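Local atomic coordinates of Spermidine/putrescine ABC transporter, periplasmic binding protein (PDB entry 2V84), a protein that probably binds polyamines such as spermidine and putrescine as the periplasmic receptor of an ABC transporter in Treponema pallidum. Residues A[102-107]-A[123-128]. Residues are numbered along the deposited sequence; the frame is centred on the assembly and turned at random. Where two conformers were deposited one is given.
Sequences PNVQFI and YSVPYY
Val104, in the 3-10 turn 102-106, and Ile107, just after it, rest on Val125 and Pro126 on strand 125-137, in the periplasmic solute-binding protein fold. The contact is small and buried, and its side-chain contacts are apolar. At one end, CG2 of Val104 meets CG1 of Val125 at 3.8 Å, the two branched side chains lying aslant. Val125 presents this methyl because CG1 stands anti to its backbone N (chi1 175°); its side chain also touches Ile276 of helix 269-279. At the other end, CG2 of Ile107 lies 4.2 Å from CG of Pro126, a branch methyl against the pyrrolidine ring. Branched or cyclic apolar side chains suit both ends, since burying them costs no polar group.

Backbone hydrogen bonds shape each partner separately. Gln105 N to Pro102 O and Phe106 N to Asn103 O wind the turn, and Ile107 N to Val104 O, at 3.2 Å, ties its two contact residues together. On the strand, Val125 pairs with Phe260, while the backbones of Tyr127 and Tyr128 both hydrogen-bond to Asp258, a classic beta bulge. The side chain of Asn103 adds a hydrogen bond from ND2 to Asn277 O. Pro126 O is buried without a polar partner, and the terminal methyl CD1 of Ile107 lies 4.2 Å from that oxygen.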
loop_
_atom_site.group_PDB
_atom_site.type_symbol
_atom_site.label_atom_id
_atom_site.label_comp_id
_atom_site.label_asym_id
_atom_site.label_seq_id
_atom_site.Cartn_x
_atom_site.Cartn_y
_atom_site.Cartn_z
ATOM N N PRO A 102 -18.625 -14.620 6.315
ATOM C CA PRO A 102 -19.826 -13.785 6.252
ATOM C C PRO A 102 -19.536 -12.282 6.419
ATOM O O PRO A 102 -20.305 -11.454 5.910
ATOM C CB PRO A 102 -20.681 -14.319 7.405
ATOM C CG PRO A 102 -19.719 -14.999 8.315
ATOM C CD PRO A 102 -18.744 -15.638 7.370
ATOM N N ASN A 103 -18.445 -11.940 7.115
ATOM C CA ASN A 103 -18.075 -10.534 7.368
ATOM C C ASN A 103 -17.574 -9.791 6.123
ATOM O O ASN A 103 -17.312 -8.578 6.158
ATOM C CB ASN A 103 -17.037 -10.444 8.492
ATOM C CG ASN A 103 -17.595 -10.860 9.832
ATOM O OD1 ASN A 103 -18.785 -10.719 10.067
ATOM N ND2 ASN A 103 -16.740 -11.402 10.712
ATOM N N VAL A 104 -17.486 -10.519 5.016
ATOM C CA VAL A 104 -17.257 -9.964 3.677
ATOM C C VAL A 104 -18.397 -8.973 3.337
ATOM O O VAL A 104 -18.247 -8.094 2.476
ATOM C CB VAL A 104 -17.021 -11.164 2.689
ATOM C CG1 VAL A 104 -18.255 -11.569 1.850
ATOM C CG2 VAL A 104 -15.721 -11.089 1.944
ATOM N N GLN A 105 -19.515 -9.090 4.051
ATOM C CA GLN A 105 -20.622 -8.150 3.892
ATOM C C GLN A 105 -20.297 -6.740 4.408
ATOM O O GLN A 105 -21.072 -5.805 4.202
ATOM C CB GLN A 105 -21.899 -8.700 4.539
ATOM C CG GLN A 105 -22.523 -9.849 3.764
ATOM C CD GLN A 105 -22.696 -9.534 2.292
ATOM O OE1 GLN A 105 -23.485 -8.664 1.919
ATOM N NE2 GLN A 105 -21.957 -10.239 1.445
ATOM N N PHE A 106 -19.150 -6.586 5.068
ATOM C CA PHE A 106 -18.732 -5.265 5.557
ATOM C C PHE A 106 -17.881 -4.489 4.548
ATOM O O PHE A 106 -17.482 -3.341 4.813
ATOM C CB PHE A 106 -17.980 -5.407 6.871
ATOM C CG PHE A 106 -18.816 -5.936 7.989
ATOM C CD1 PHE A 106 -20.077 -5.411 8.237
ATOM C CD2 PHE A 106 -18.335 -6.946 8.813
ATOM C CE1 PHE A 106 -20.854 -5.900 9.286
ATOM C CE2 PHE A 106 -19.093 -7.429 9.858
ATOM C CZ PHE A 106 -20.357 -6.915 10.092
ATOM N N ILE A 107 -17.612 -5.112 3.402
ATOM C CA ILE A 107 -16.778 -4.501 2.364
ATOM C C ILE A 107 -17.660 -3.475 1.653
ATOM O O ILE A 107 -18.716 -3.816 1.119
ATOM C CB ILE A 107 -16.113 -5.565 1.412
ATOM C CG1 ILE A 107 -15.104 -6.467 2.156
ATOM C CG2 ILE A 107 -15.357 -4.918 0.255
ATOM C CD1 ILE A 107 -13.996 -5.714 2.856
ATOM N N TYR A 123 -10.747 -14.973 -5.458
ATOM C CA TYR A 123 -9.388 -15.396 -5.175
ATOM C C TYR A 123 -8.774 -14.456 -4.162
ATOM O O TYR A 123 -7.619 -14.621 -3.783
ATOM C CB TYR A 123 -8.538 -15.391 -6.438
ATOM C CG TYR A 123 -8.848 -16.529 -7.402
ATOM C CD1 TYR A 123 -8.215 -17.749 -7.276
ATOM C CD2 TYR A 123 -9.769 -16.360 -8.439
ATOM C CE1 TYR A 123 -8.491 -18.792 -8.167
ATOM C CE2 TYR A 123 -10.066 -17.402 -9.331
ATOM C CZ TYR A 123 -9.419 -18.610 -9.191
ATOM O OH TYR A 123 -9.670 -19.650 -10.067
ATOM N N SER A 124 -9.526 -13.444 -3.740
ATOM C CA SER A 124 -8.942 -12.397 -2.867
ATOM C C SER A 124 -10.010 -11.724 -2.037
ATOM O O SER A 124 -11.139 -11.612 -2.480
ATOM C CB SER A 124 -8.212 -11.335 -3.709
ATOM O OG SER A 124 -9.116 -10.573 -4.520
ATOM N N VAL A 125 -9.653 -11.241 -0.850
ATOM C CA VAL A 125 -10.592 -10.429 -0.072
ATOM C C VAL A 125 -9.858 -9.187 0.367
ATOM O O VAL A 125 -8.789 -9.312 0.897
ATOM C CB VAL A 125 -11.084 -11.167 1.204
ATOM C CG1 VAL A 125 -11.973 -10.227 2.072
ATOM C CG2 VAL A 125 -11.877 -12.452 0.829
ATOM N N PRO A 126 -10.402 -7.980 0.120
ATOM C CA PRO A 126 -9.647 -6.780 0.514
ATOM C C PRO A 126 -9.208 -6.723 1.972
ATOM O O PRO A 126 -9.983 -7.056 2.872
ATOM C CB PRO A 126 -10.638 -5.636 0.242
ATOM C CG PRO A 126 -11.468 -6.159 -0.862
ATOM C CD PRO A 126 -11.634 -7.631 -0.604
ATOM N N TYR A 127 -7.976 -6.257 2.185
ATOM C CA TYR A 127 -7.361 -6.135 3.495
ATOM C C TYR A 127 -7.299 -4.647 3.879
ATOM O O TYR A 127 -7.670 -4.261 4.992
ATOM C CB TYR A 127 -5.953 -6.735 3.381
ATOM C CG TYR A 127 -5.173 -6.851 4.646
ATOM C CD1 TYR A 127 -4.566 -5.736 5.222
ATOM C CD2 TYR A 127 -4.986 -8.093 5.243
ATOM C CE1 TYR A 127 -3.836 -5.852 6.365
ATOM C CE2 TYR A 127 -4.251 -8.216 6.415
ATOM C CZ TYR A 127 -3.685 -7.102 6.966
ATOM O OH TYR A 127 -2.929 -7.213 8.123
ATOM N N TYR A 128 -6.841 -3.809 2.951
ATOM C CA TYR A 128 -6.763 -2.378 3.206
ATOM C C TYR A 128 -6.557 -1.656 1.891
ATOM O O TYR A 128 -5.977 -2.212 0.986
ATOM C CB TYR A 128 -5.660 -2.020 4.272
ATOM C CG TYR A 128 -5.635 -0.532 4.526
ATOM C CD1 TYR A 128 -6.722 0.099 5.125
ATOM C CD2 TYR A 128 -4.556 0.252 4.107
ATOM C CE1 TYR A 128 -6.744 1.474 5.307
ATOM C CE2 TYR A 128 -4.582 1.631 4.280
ATOM C CZ TYR A 128 -5.673 2.224 4.870
ATOM O OH TYR A 128 -5.674 3.583 5.050
#